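Local structure of Rho guanine nucleotide exchange factor 12 (Homo sapiens, 1TXD) at residues R41-L46 with P168-R173; D47-Q52 with P156-L161; A120-C125 with N212-E217; T175-L180 with D202-I207. The protein acts as a guanine nucleotide exchange factor for the GTPase RhoA, this chain being its tandem DH and PH domains. The protein carries 1 engineered substitution. One frame throughout, in Å; residues are numbered along the deposited sequence.

Contact 1: R41-L46 with P168-R173; sequences RTLKVL and PTQMQR
T42 and T169 reach toward each other tip to tip across two nearly antiparallel helices. The methyl of T42 does the touching. Its CG2 sits 3.6 Å from T169 OG1 and 3.8 Å from T169 CG2, and so meets both branches of the other threonine. OG1 of T42 stays on its own helix and bonds to the carbonyl of A38. T169 OG1 is likewise turned back, to the carbonyl of I166, and offers T42 no hydrogen bond.

The second pair, L43 and Q170, crosses at about a right angle. L43 CD1 lies 3.7 Å from Q170 OE1, with L43 CD2 at 3.9 Å from the same oxygen. A chi1 of -171° carries Q170 CG away from the backbone N, and the bend at chi2 (62°) turns the amide to the leucine. The amide is gripped at both ends: H39 bonds to OE1, and NE2 bonds to H79. These two histidines fix the rotation of the amide, with the leucine methyls packed against its oxygen.

The short helix axes approach to 11.3 Å, at an angle of 161°. This is a wide spacing, bridged by side chains, and the buried area is modest. Helix 72-90 also packs on L43 and Q170. Long helices 20-57 and 169-186 running side by side in opposite directions are characteristic of the elongated helical bundle of a DH (RhoGEF) domain.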
loop_
_atom_site.group_PDB
_atom_site.type_symbol
_atom_site.label_atom_id
_atom_site.label_comp_id
_atom_site.label_asym_id
_atom_site.label_seq_id
_atom_site.Cartn_x
_atom_site.Cartn_y
_atom_site.Cartn_z
ATOM N N ARG A 41 -7.838 18.166 -9.359
ATOM C CA ARG A 41 -9.292 18.182 -9.542
ATOM C C ARG A 41 -9.967 16.938 -8.976
ATOM O O ARG A 41 -11.053 17.026 -8.463
ATOM C CB ARG A 41 -9.644 18.326 -11.029
ATOM C CG ARG A 41 -10.821 19.246 -11.272
ATOM C CD ARG A 41 -11.180 19.441 -12.761
ATOM N NE ARG A 41 -10.534 20.651 -13.266
ATOM C CZ ARG A 41 -9.448 20.710 -14.050
ATOM N NH1 ARG A 41 -8.838 19.622 -14.502
ATOM N NH2 ARG A 41 -8.990 21.896 -14.414
ATOM N N THR A 42 -9.310 15.792 -9.150
ATOM C CA THR A 42 -9.693 14.511 -8.630
ATOM C C THR A 42 -9.690 14.529 -7.102
ATOM O O THR A 42 -10.651 14.059 -6.420
ATOM C CB THR A 42 -8.653 13.489 -9.175
ATOM O OG1 THR A 42 -8.859 13.344 -10.568
ATOM C CG2 THR A 42 -8.897 12.136 -8.761
ATOM N N LEU A 43 -8.631 15.132 -6.556
ATOM C CA LEU A 43 -8.491 15.178 -5.125
ATOM C C LEU A 43 -9.584 16.109 -4.548
ATOM O O LEU A 43 -10.132 15.814 -3.470
ATOM C CB LEU A 43 -7.085 15.613 -4.710
ATOM C CG LEU A 43 -5.957 14.586 -4.893
ATOM C CD1 LEU A 43 -4.636 15.144 -4.348
ATOM C CD2 LEU A 43 -6.248 13.277 -4.265
ATOM N N LYS A 44 -9.912 17.174 -5.232
ATOM C CA LYS A 44 -11.051 18.025 -4.788
ATOM C C LYS A 44 -12.410 17.288 -4.859
ATOM O O LYS A 44 -13.286 17.618 -4.065
ATOM C CB LYS A 44 -11.126 19.328 -5.537
ATOM C CG LYS A 44 -9.909 20.230 -5.423
ATOM C CD LYS A 44 -10.247 21.662 -5.928
ATOM C CE LYS A 44 -9.232 22.695 -5.473
ATOM N NZ LYS A 44 -9.079 23.797 -6.438
ATOM N N VAL A 45 -12.562 16.274 -5.731
ATOM C CA VAL A 45 -13.739 15.391 -5.712
ATOM C C VAL A 45 -13.777 14.565 -4.430
ATOM O O VAL A 45 -14.787 14.613 -3.771
ATOM C CB VAL A 45 -13.882 14.428 -6.954
ATOM C CG1 VAL A 45 -15.100 13.442 -6.799
ATOM C CG2 VAL A 45 -14.021 15.179 -8.202
ATOM N N LEU A 46 -12.734 13.768 -4.096
ATOM C CA LEU A 46 -12.689 13.103 -2.797
ATOM C C LEU A 46 -13.096 14.070 -1.712
ATOM O O LEU A 46 -13.914 13.741 -0.829
ATOM C CB LEU A 46 -11.315 12.639 -2.416
ATOM C CG LEU A 46 -10.998 11.294 -3.095
ATOM C CD1 LEU A 46 -9.656 10.933 -2.707
ATOM C CD2 LEU A 46 -12.027 10.272 -2.556
ATOM N N PRO A 168 -7.535 5.272 -4.728
ATOM C CA PRO A 168 -6.275 4.817 -5.322
ATOM C C PRO A 168 -5.629 5.772 -6.398
ATOM O O PRO A 168 -4.634 5.348 -7.069
ATOM C CB PRO A 168 -6.624 3.467 -5.965
ATOM C CG PRO A 168 -7.905 2.945 -5.314
ATOM C CD PRO A 168 -8.688 4.394 -4.975
ATOM N N THR A 169 -6.205 6.972 -6.590
ATOM C CA THR A 169 -5.674 7.913 -7.558
ATOM C C THR A 169 -4.361 8.510 -7.067
ATOM O O THR A 169 -3.480 8.754 -7.938
ATOM C CB THR A 169 -6.639 9.024 -7.948
ATOM O OG1 THR A 169 -7.158 9.673 -6.771
ATOM C CG2 THR A 169 -7.855 8.433 -8.660
ATOM N N GLN A 170 -4.179 8.689 -5.736
ATOM C CA GLN A 170 -2.898 9.177 -5.229
ATOM C C GLN A 170 -1.717 8.235 -5.576
ATOM O O GLN A 170 -0.697 8.680 -6.128
ATOM C CB GLN A 170 -2.916 9.341 -3.737
ATOM C CG GLN A 170 -1.686 10.033 -3.224
ATOM C CD GLN A 170 -1.509 11.511 -3.777
ATOM O OE1 GLN A 170 -2.469 12.158 -4.274
ATOM N NE2 GLN A 170 -0.285 12.016 -3.675
ATOM N N MET A 171 -1.839 6.946 -5.278
ATOM C CA MET A 171 -0.756 6.005 -5.609
ATOM C C MET A 171 -0.490 6.059 -7.097
ATOM O O MET A 171 0.673 6.069 -7.497
ATOM C CB MET A 171 -1.108 4.584 -5.133
ATOM C CG MET A 171 -0.099 3.446 -5.469
ATOM S SD MET A 171 1.352 3.435 -4.355
ATOM C CE MET A 171 2.552 4.045 -5.426
ATOM N N GLN A 172 -1.530 6.114 -7.939
ATOM C CA GLN A 172 -1.316 6.000 -9.387
ATOM C C GLN A 172 -0.469 7.186 -9.875
ATOM O O GLN A 172 0.460 7.028 -10.652
ATOM C CB GLN A 172 -2.635 5.914 -10.191
ATOM C CG GLN A 172 -2.385 5.641 -11.735
ATOM C CD GLN A 172 -1.760 4.253 -12.044
ATOM O OE1 GLN A 172 -1.577 3.428 -11.129
ATOM N NE2 GLN A 172 -1.455 3.981 -13.336
ATOM N N ARG A 173 -0.817 8.371 -9.388
ATOM C CA ARG A 173 -0.117 9.604 -9.681
ATOM C C ARG A 173 1.383 9.506 -9.421
ATOM O O ARG A 173 2.220 9.931 -10.228
ATOM C CB ARG A 173 -0.756 10.790 -8.902
ATOM C CG ARG A 173 -0.112 12.145 -9.262
ATOM C CD ARG A 173 -0.065 12.431 -10.767
ATOM N NE ARG A 173 0.383 13.793 -11.068
ATOM C CZ ARG A 173 0.702 14.211 -12.298
ATOM N NH1 ARG A 173 0.514 13.415 -13.291
ATOM N NH2 ARG A 173 1.167 15.439 -12.552
#

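Contact 2: D47-Q52 with P156-L161; sequences DQVFYQ and PLCRRL
V49 and F50 of helix 20-57 pack against L157 and C158, in the connection between helix 143-154 and helix 163-166. The sulfur of C158 is the centre of the contact. SG lies 3.7 Å from both CE2 and CZ of F50. It is 4.8 Å from the ring centroid and 72° off the ring normal, an oblique sulfur-aromatic contact. V49 CG1 is 4.2 Å from the same sulfur and also lies over one face of the F50 ring, toward its rim. The other branch, V49 CG2, meets L157 CD1 at 4.0 Å.

In the next shell, L157 and C158 belong to a short 3-10 turn, and C158 then begins a type I' turn that ends at L161. N155 bonds to the backbone N of L157. A152, L163, I166 and F69 pack round F50. Further out, D47 ties together the wider pi-type turn of the helix at 47-52. D47 OD2 receives Q52 NE2 at 2.8 Å through its syn lone pair, while Q48 NE2 reaches OD1 from above the carboxylate plane.

The contact itself is apolar. Cohesion probably comes from burial of apolar surface and dispersion; no polar bond is found between the two segments.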
loop_
_atom_site.group_PDB
_atom_site.type_symbol
_atom_site.label_atom_id
_atom_site.label_comp_id
_atom_site.label_asym_id
_atom_site.label_seq_id
_atom_site.Cartn_x
_atom_site.Cartn_y
_atom_site.Cartn_z
ATOM N N ASP A 47 -12.382 15.154 -1.680
ATOM C CA ASP A 47 -12.601 16.165 -0.601
ATOM C C ASP A 47 -13.995 16.686 -0.599
ATOM O O ASP A 47 -14.606 16.797 0.477
ATOM C CB ASP A 47 -11.548 17.307 -0.650
ATOM C CG ASP A 47 -11.737 18.318 0.421
ATOM O OD1 ASP A 47 -12.070 19.461 0.051
ATOM O OD2 ASP A 47 -11.689 18.061 1.648
ATOM N N GLN A 48 -14.516 17.086 -1.734
ATOM C CA GLN A 48 -15.742 17.932 -1.674
ATOM C C GLN A 48 -17.000 17.054 -1.666
ATOM O O GLN A 48 -17.962 17.335 -0.940
ATOM C CB GLN A 48 -15.803 18.954 -2.806
ATOM C CG GLN A 48 -14.898 20.209 -2.607
ATOM C CD GLN A 48 -15.199 20.974 -1.321
ATOM O OE1 GLN A 48 -16.273 21.576 -1.188
ATOM N NE2 GLN A 48 -14.252 20.978 -0.383
ATOM N N VAL A 49 -16.945 15.943 -2.406
ATOM C CA VAL A 49 -18.124 15.096 -2.554
ATOM C C VAL A 49 -18.272 14.160 -1.344
ATOM O O VAL A 49 -19.398 13.975 -0.891
ATOM C CB VAL A 49 -18.131 14.318 -3.886
ATOM C CG1 VAL A 49 -19.311 13.359 -3.951
ATOM C CG2 VAL A 49 -18.175 15.287 -5.051
ATOM N N PHE A 50 -17.129 13.653 -0.817
ATOM C CA PHE A 50 -17.078 12.683 0.232
ATOM C C PHE A 50 -16.715 13.250 1.584
ATOM O O PHE A 50 -17.525 13.167 2.494
ATOM C CB PHE A 50 -16.143 11.481 -0.122
ATOM C CG PHE A 50 -16.630 10.712 -1.282
ATOM C CD1 PHE A 50 -17.611 9.735 -1.133
ATOM C CD2 PHE A 50 -16.238 11.047 -2.558
ATOM C CE1 PHE A 50 -18.145 9.099 -2.223
ATOM C CE2 PHE A 50 -16.762 10.383 -3.662
ATOM C CZ PHE A 50 -17.718 9.405 -3.489
ATOM N N TYR A 51 -15.491 13.762 1.745
ATOM C CA TYR A 51 -14.945 13.986 3.054
ATOM C C TYR A 51 -15.679 15.148 3.700
ATOM O O TYR A 51 -16.191 15.024 4.816
ATOM C CB TYR A 51 -13.452 14.310 3.015
ATOM C CG TYR A 51 -12.952 14.764 4.373
ATOM C CD1 TYR A 51 -12.660 13.861 5.360
ATOM C CD2 TYR A 51 -12.925 16.119 4.697
ATOM C CE1 TYR A 51 -12.272 14.284 6.671
ATOM C CE2 TYR A 51 -12.521 16.569 5.981
ATOM C CZ TYR A 51 -12.160 15.618 6.956
ATOM O OH TYR A 51 -11.769 16.049 8.215
ATOM N N GLN A 52 -15.743 16.255 3.011
ATOM C CA GLN A 52 -16.372 17.469 3.619
ATOM C C GLN A 52 -17.839 17.178 3.980
ATOM O O GLN A 52 -18.244 17.391 5.102
ATOM C CB GLN A 52 -16.282 18.654 2.703
ATOM C CG GLN A 52 -14.883 19.347 2.515
ATOM C CD GLN A 52 -14.123 19.700 3.804
ATOM O OE1 GLN A 52 -14.699 20.359 4.726
ATOM N NE2 GLN A 52 -12.826 19.376 3.840
ATOM N N PRO A 156 -22.447 13.291 -10.527
ATOM C CA PRO A 156 -21.713 13.205 -11.814
ATOM C C PRO A 156 -20.203 13.392 -11.734
ATOM O O PRO A 156 -19.486 12.828 -12.569
ATOM C CB PRO A 156 -22.348 14.322 -12.688
ATOM C CG PRO A 156 -23.703 14.556 -12.118
ATOM C CD PRO A 156 -23.640 14.170 -10.633
ATOM N N LEU A 157 -19.710 14.125 -10.729
ATOM C CA LEU A 157 -18.258 14.360 -10.590
ATOM C C LEU A 157 -17.492 13.059 -10.368
ATOM O O LEU A 157 -16.297 12.972 -10.629
ATOM C CB LEU A 157 -17.969 15.374 -9.490
ATOM C CG LEU A 157 -18.694 16.722 -9.609
ATOM C CD1 LEU A 157 -18.471 17.526 -8.340
ATOM C CD2 LEU A 157 -18.185 17.497 -10.796
ATOM N N CYS A 158 -18.205 12.033 -9.932
ATOM C CA CYS A 158 -17.633 10.748 -9.679
ATOM C C CYS A 158 -17.449 9.948 -10.938
ATOM O O CYS A 158 -16.694 8.959 -10.941
ATOM C CB CYS A 158 -18.515 9.962 -8.700
ATOM S SG CYS A 158 -18.431 10.544 -6.976
ATOM N N ARG A 159 -18.122 10.360 -12.010
ATOM C CA ARG A 159 -17.987 9.695 -13.285
ATOM C C ARG A 159 -18.250 8.181 -13.173
ATOM O O ARG A 159 -17.505 7.413 -13.712
ATOM C CB ARG A 159 -16.563 9.953 -13.811
ATOM C CG ARG A 159 -16.130 11.411 -13.752
ATOM C CD ARG A 159 -16.528 12.234 -14.907
ATOM N NE ARG A 159 -17.575 13.232 -14.677
ATOM C CZ ARG A 159 -17.398 14.557 -14.481
ATOM N NH1 ARG A 159 -16.179 15.126 -14.384
ATOM N NH2 ARG A 159 -18.481 15.335 -14.368
ATOM N N ARG A 160 -19.283 7.765 -12.421
ATOM C CA ARG A 160 -19.690 6.328 -12.279
ATOM C C ARG A 160 -18.653 5.471 -11.568
ATOM O O ARG A 160 -18.617 4.278 -11.760
ATOM C CB ARG A 160 -20.002 5.661 -13.643
ATOM C CG ARG A 160 -21.040 6.366 -14.496
ATOM C CD ARG A 160 -20.846 6.232 -16.036
ATOM N NE ARG A 160 -20.516 7.572 -16.551
ATOM C CZ ARG A 160 -19.388 7.952 -17.160
ATOM N NH1 ARG A 160 -18.418 7.095 -17.469
ATOM N NH2 ARG A 160 -19.253 9.228 -17.497
ATOM N N LEU A 161 -17.829 6.076 -10.735
ATOM C CA LEU A 161 -16.766 5.370 -10.018
ATOM C C LEU A 161 -17.064 5.382 -8.523
ATOM O O LEU A 161 -17.619 6.336 -8.009
ATOM C CB LEU A 161 -15.420 6.035 -10.256
ATOM C CG LEU A 161 -14.683 5.635 -11.527
ATOM C CD1 LEU A 161 -13.454 6.496 -11.655
ATOM C CD2 LEU A 161 -14.298 4.144 -11.543
#

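Contact 3: A120-C125 with N212-E217; sequences AAATFC and NQAVKE
Two helices of the DH bundle, 112-126 and 191-230, come close together here through alanine, cysteine and valine. A122 and A214 supply one half of the contact. Their CB atoms are 4.2 Å apart, and their CA atoms only 6.1 Å. With only a methyl on each side, the two backbones can approach closely. The methyl of A214 points toward the other helix, whereas that of A122 is turned to one side.

C125 and V215 supply the other half, with CA atoms 6.5 Å apart. V215 uses a single branch, CG2. This methyl of V215 lies 3.9 Å from C125 CB. C125 SG also packs against Q170 and the backbone N of M171 on helix 169-186. The cysteine therefore has neighbours on two helices, 169-186 and 191-230. F210 and V211 extend the packing on helix 191-230, F210 touching A122 and V211 touching C125. On the far side of this packing, V211 also meets A121.

Q213 and E217, on the same helix as V215, are joined by a 3.0 Å bond from Q213 NE2 to E217 OE2. The acceptor is met 57° out of the carboxylate plane. The contact between helices remains apolar on the side-chain level, and its closest approach uses backbone: V215 CG2 lies 3.6 Å from the carbonyl oxygen of C125.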
loop_
_atom_site.group_PDB
_atom_site.type_symbol
_atom_site.label_atom_id
_atom_site.label_comp_id
_atom_site.label_asym_id
_atom_site.label_seq_id
_atom_site.Cartn_x
_atom_site.Cartn_y
_atom_site.Cartn_z
ATOM N N ALA A 120 3.960 12.332 2.881
ATOM C CA ALA A 120 2.525 12.548 2.853
ATOM C C ALA A 120 1.890 11.444 2.026
ATOM O O ALA A 120 0.907 10.821 2.449
ATOM C CB ALA A 120 2.185 13.890 2.305
ATOM N N ALA A 121 2.451 11.178 0.863
ATOM C CA ALA A 121 1.920 10.104 0.042
ATOM C C ALA A 121 2.050 8.732 0.721
ATOM O O ALA A 121 1.255 7.795 0.442
ATOM C CB ALA A 121 2.616 10.052 -1.321
ATOM N N ALA A 122 3.072 8.571 1.543
ATOM C CA ALA A 122 3.322 7.242 2.192
ATOM C C ALA A 122 2.230 6.984 3.215
ATOM O O ALA A 122 1.761 5.845 3.371
ATOM C CB ALA A 122 4.720 7.181 2.909
ATOM N N THR A 123 1.831 8.054 3.892
ATOM C CA THR A 123 0.764 7.993 4.896
ATOM C C THR A 123 -0.609 7.741 4.217
ATOM O O THR A 123 -1.316 6.765 4.554
ATOM C CB THR A 123 0.756 9.273 5.716
ATOM O OG1 THR A 123 1.947 9.317 6.528
ATOM C CG2 THR A 123 -0.381 9.319 6.690
ATOM N N PHE A 124 -0.996 8.617 3.276
ATOM C CA PHE A 124 -2.212 8.361 2.498
ATOM C C PHE A 124 -2.224 6.970 1.862
ATOM O O PHE A 124 -3.113 6.180 2.112
ATOM C CB PHE A 124 -2.499 9.402 1.451
ATOM C CG PHE A 124 -3.861 9.267 0.865
ATOM C CD1 PHE A 124 -4.950 9.669 1.559
ATOM C CD2 PHE A 124 -4.047 8.800 -0.408
ATOM C CE1 PHE A 124 -6.218 9.552 1.038
ATOM C CE2 PHE A 124 -5.322 8.698 -0.928
ATOM C CZ PHE A 124 -6.386 9.085 -0.215
ATOM N N CYS A 125 -1.227 6.641 1.086
ATOM C CA CYS A 125 -1.296 5.459 0.283
ATOM C C CYS A 125 -1.167 4.130 1.064
ATOM O O CYS A 125 -1.707 3.122 0.654
ATOM C CB CYS A 125 -0.207 5.490 -0.822
ATOM S SG CYS A 125 -0.285 6.869 -2.001
ATOM N N ASN A 212 5.921 2.815 -2.097
ATOM C CA ASN A 212 5.656 1.387 -2.321
ATOM C C ASN A 212 6.028 0.457 -1.174
ATOM O O ASN A 212 5.420 -0.598 -1.016
ATOM C CB ASN A 212 6.351 0.870 -3.598
ATOM C CG ASN A 212 5.566 1.196 -4.870
ATOM O OD1 ASN A 212 4.379 1.565 -4.820
ATOM N ND2 ASN A 212 6.232 1.098 -6.012
ATOM N N GLN A 213 7.059 0.801 -0.413
ATOM C CA GLN A 213 7.573 -0.111 0.607
ATOM C C GLN A 213 6.670 0.026 1.844
ATOM O O GLN A 213 6.349 -0.932 2.515
ATOM C CB GLN A 213 9.061 0.218 0.870
ATOM C CG GLN A 213 9.822 -0.667 1.826
ATOM C CD GLN A 213 9.453 -2.138 1.711
ATOM O OE1 GLN A 213 9.665 -2.748 0.659
ATOM N NE2 GLN A 213 8.892 -2.707 2.789
ATOM N N ALA A 214 6.228 1.249 2.097
ATOM C CA ALA A 214 5.293 1.521 3.157
ATOM C C ALA A 214 3.980 0.811 2.862
ATOM O O ALA A 214 3.320 0.349 3.773
ATOM C CB ALA A 214 5.066 3.055 3.292
ATOM N N VAL A 215 3.600 0.741 1.591
ATOM C CA VAL A 215 2.338 0.130 1.179
ATOM C C VAL A 215 2.416 -1.341 1.467
ATOM O O VAL A 215 1.527 -1.874 2.109
ATOM C CB VAL A 215 1.956 0.440 -0.353
ATOM C CG1 VAL A 215 0.880 -0.521 -0.904
ATOM C CG2 VAL A 215 1.423 1.908 -0.515
ATOM N N LYS A 216 3.501 -1.981 1.037
ATOM C CA LYS A 216 3.754 -3.388 1.333
ATOM C C LYS A 216 3.670 -3.652 2.856
ATOM O O LYS A 216 2.880 -4.478 3.285
ATOM C CB LYS A 216 5.109 -3.809 0.751
ATOM C CG LYS A 216 5.468 -5.308 0.860
ATOM C CD LYS A 216 6.620 -5.679 -0.068
ATOM C CE LYS A 216 7.244 -7.052 0.286
ATOM N NZ LYS A 216 8.484 -7.381 -0.537
ATOM N N GLU A 217 4.440 -2.912 3.659
ATOM C CA GLU A 217 4.411 -3.052 5.125
ATOM C C GLU A 217 2.971 -3.001 5.575
ATOM O O GLU A 217 2.505 -3.884 6.272
ATOM C CB GLU A 217 5.322 -2.010 5.857
ATOM C CG GLU A 217 6.684 -2.576 6.350
ATOM C CD GLU A 217 7.917 -1.653 6.200
ATOM O OE1 GLU A 217 7.861 -0.472 6.597
ATOM O OE2 GLU A 217 8.977 -2.109 5.707
#

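Contact 4: T175-L180 with D202-I207; sequences TKYPLL and DHCRQI
The Y177 ring and the R205 guanidinium are the flat groups of this contact, and each is met obliquely across it. C204 SG stands 5.5 Å from the Y177 ring centroid, 50° off the ring normal, in a sulfur-aromatic contact. The closer touch is with the stem of the tyrosine: Y177 CB is 3.7 Å from C204 SG. The ring extends away from helix 202-207 toward helices 20-57 and 72-90. It meets the ring of F109 at about 50° between planes. The OH of Y177 bonds to E36.

At the edge of the guanidinium, in its plane, lies D202 OD1, with R205 NH1 3.0 Å away in a salt bridge. NH2 has a second acidic partner, D182. D202 holds the guanidinium from its own helix and D182 from helix 169-186, over P178. R205 NH2 lies 4.0 Å from P178 CB, while P178 O is 3.8 Å from NH2, obliquely placed.

P178 also packs on C204, CG against CB. The CA atoms of P178 and C204 are only 5.4 Å apart. Helix 169-186 is kinked here: P178 N, with no hydrogen, cannot bond to the turn before, and L179 N makes only a weak bond to K176 O.

The local axes approach to 8.2 Å and run nearly antiparallel, at 165°. Helices 20-57 and 72-90 cover the Y177 side, and helix 112-126 packs on I207 of helix 191-230.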
loop_
_atom_site.group_PDB
_atom_site.type_symbol
_atom_site.label_atom_id
_atom_site.label_comp_id
_atom_site.label_asym_id
_atom_site.label_seq_id
_atom_site.Cartn_x
_atom_site.Cartn_y
_atom_site.Cartn_z
ATOM N N THR A 175 3.160 6.848 -9.480
ATOM C CA THR A 175 3.818 5.972 -10.484
ATOM C C THR A 175 4.121 6.745 -11.770
ATOM O O THR A 175 5.006 6.363 -12.502
ATOM C CB THR A 175 2.941 4.760 -10.856
ATOM O OG1 THR A 175 1.777 5.231 -11.535
ATOM C CG2 THR A 175 2.363 4.054 -9.609
ATOM N N LYS A 176 3.416 7.866 -11.993
ATOM C CA LYS A 176 3.511 8.649 -13.229
ATOM C C LYS A 176 4.676 9.656 -13.248
ATOM O O LYS A 176 5.267 9.923 -14.284
ATOM C CB LYS A 176 2.176 9.392 -13.480
ATOM C CG LYS A 176 0.950 8.512 -13.823
ATOM C CD LYS A 176 1.137 7.766 -15.131
ATOM C CE LYS A 176 0.104 6.644 -15.359
ATOM N NZ LYS A 176 -1.307 7.110 -15.480
ATOM N N TYR A 177 5.046 10.212 -12.104
ATOM C CA TYR A 177 6.094 11.241 -12.112
ATOM C C TYR A 177 7.391 10.815 -12.787
ATOM O O TYR A 177 7.939 11.575 -13.585
ATOM C CB TYR A 177 6.370 11.747 -10.704
ATOM C CG TYR A 177 5.280 12.620 -10.171
ATOM C CD1 TYR A 177 4.856 13.758 -10.869
ATOM C CD2 TYR A 177 4.689 12.356 -8.957
ATOM C CE1 TYR A 177 3.876 14.590 -10.349
ATOM C CE2 TYR A 177 3.690 13.190 -8.455
ATOM C CZ TYR A 177 3.301 14.271 -9.140
ATOM O OH TYR A 177 2.318 15.070 -8.639
ATOM N N PRO A 178 7.886 9.606 -12.527
ATOM C CA PRO A 178 9.157 9.213 -13.126
ATOM C C PRO A 178 9.145 9.250 -14.654
ATOM O O PRO A 178 10.138 9.656 -15.262
ATOM C CB PRO A 178 9.362 7.787 -12.633
ATOM C CG PRO A 178 8.572 7.658 -11.447
ATOM C CD PRO A 178 7.348 8.562 -11.643
ATOM N N LEU A 179 8.038 8.828 -15.253
ATOM C CA LEU A 179 7.939 8.683 -16.696
ATOM C C LEU A 179 7.801 10.077 -17.322
ATOM O O LEU A 179 8.468 10.415 -18.301
ATOM C CB LEU A 179 6.728 7.804 -17.034
ATOM C CG LEU A 179 6.554 6.488 -16.238
ATOM C CD1 LEU A 179 5.111 5.893 -16.349
ATOM C CD2 LEU A 179 7.655 5.475 -16.705
ATOM N N LEU A 180 6.967 10.897 -16.715
ATOM C CA LEU A 180 6.816 12.286 -17.133
ATOM C C LEU A 180 8.141 13.048 -17.161
ATOM O O LEU A 180 8.416 13.763 -18.120
ATOM C CB LEU A 180 5.840 12.998 -16.227
ATOM C CG LEU A 180 4.395 12.518 -16.325
ATOM C CD1 LEU A 180 3.599 12.902 -15.087
ATOM C CD2 LEU A 180 3.705 13.045 -17.586
ATOM N N ASP A 202 15.125 10.547 -11.027
ATOM C CA ASP A 202 15.598 9.509 -10.106
ATOM C C ASP A 202 15.081 9.696 -8.680
ATOM O O ASP A 202 14.719 8.723 -8.043
ATOM C CB ASP A 202 17.124 9.420 -10.051
ATOM C CG ASP A 202 17.714 8.841 -11.295
ATOM O OD1 ASP A 202 16.960 8.303 -12.147
ATOM O OD2 ASP A 202 18.940 8.894 -11.512
ATOM N N HIS A 203 15.067 10.931 -8.190
ATOM C CA HIS A 203 14.382 11.243 -6.933
ATOM C C HIS A 203 12.923 10.790 -6.992
ATOM O O HIS A 203 12.441 10.165 -6.049
ATOM C CB HIS A 203 14.471 12.726 -6.579
ATOM C CG HIS A 203 15.802 13.145 -6.023
ATOM N ND1 HIS A 203 16.249 12.766 -4.772
ATOM C CD2 HIS A 203 16.770 13.947 -6.537
ATOM C CE1 HIS A 203 17.446 13.290 -4.554
ATOM N NE2 HIS A 203 17.783 14.017 -5.605
ATOM N N CYS A 204 12.214 11.052 -8.091
ATOM C CA CYS A 204 10.797 10.641 -8.142
ATOM C C CYS A 204 10.723 9.122 -7.988
ATOM O O CYS A 204 9.857 8.591 -7.308
ATOM C CB CYS A 204 10.099 11.095 -9.416
ATOM S SG CYS A 204 9.704 12.831 -9.427
ATOM N N ARG A 205 11.674 8.436 -8.586
ATOM C CA ARG A 205 11.775 6.992 -8.433
ATOM C C ARG A 205 12.048 6.593 -6.996
ATOM O O ARG A 205 11.416 5.683 -6.512
ATOM C CB ARG A 205 12.845 6.418 -9.368
ATOM C CG ARG A 205 12.248 5.594 -10.500
ATOM C CD ARG A 205 13.249 5.130 -11.539
ATOM N NE ARG A 205 12.723 5.595 -12.807
ATOM C CZ ARG A 205 13.267 6.521 -13.578
ATOM N NH1 ARG A 205 14.435 7.100 -13.301
ATOM N NH2 ARG A 205 12.623 6.852 -14.659
ATOM N N GLN A 206 12.977 7.274 -6.318
ATOM C CA GLN A 206 13.207 7.065 -4.873
ATOM C C GLN A 206 11.927 7.259 -4.039
ATOM O O GLN A 206 11.649 6.470 -3.176
ATOM C CB GLN A 206 14.263 8.034 -4.334
ATOM C CG GLN A 206 15.727 7.588 -4.463
ATOM C CD GLN A 206 16.686 8.577 -3.783
ATOM O OE1 GLN A 206 17.682 8.986 -4.389
ATOM N NE2 GLN A 206 16.356 9.000 -2.549
ATOM N N ILE A 207 11.202 8.342 -4.288
ATOM C CA ILE A 207 9.932 8.634 -3.623
ATOM C C ILE A 207 8.922 7.502 -3.820
ATOM O O ILE A 207 8.285 7.051 -2.879
ATOM C CB ILE A 207 9.332 9.923 -4.169
ATOM C CG1 ILE A 207 10.095 11.131 -3.672
ATOM C CG2 ILE A 207 7.892 10.042 -3.802
ATOM C CD1 ILE A 207 9.682 12.480 -4.368
#

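How the contacts relate
All four contacts lie in the DH helical bundle. Contacts 1 and 2 are successive stations on helix 20-57, with centres about 11 Å apart, and meet directly: the backbone N of Y51 lies 3.0 Å from L46 O, a probable hydrogen bond. Helix 169-186 packs on helix 20-57 in contact 1 and on helix 191-230 in contact 4. The centres of contacts 1 and 4 are about 17 Å apart, yet they touch, R173 NH1 lying 3.6 Å from L180 CD1. Contacts 3 and 4 share helix 191-230, with centres about 15 Å apart. Contact 1 touches contact 3 through Q170 on F124 and M171 on N212. Contacts 2 and 4 are the farthest apart, with nearest atoms about 13 Å apart.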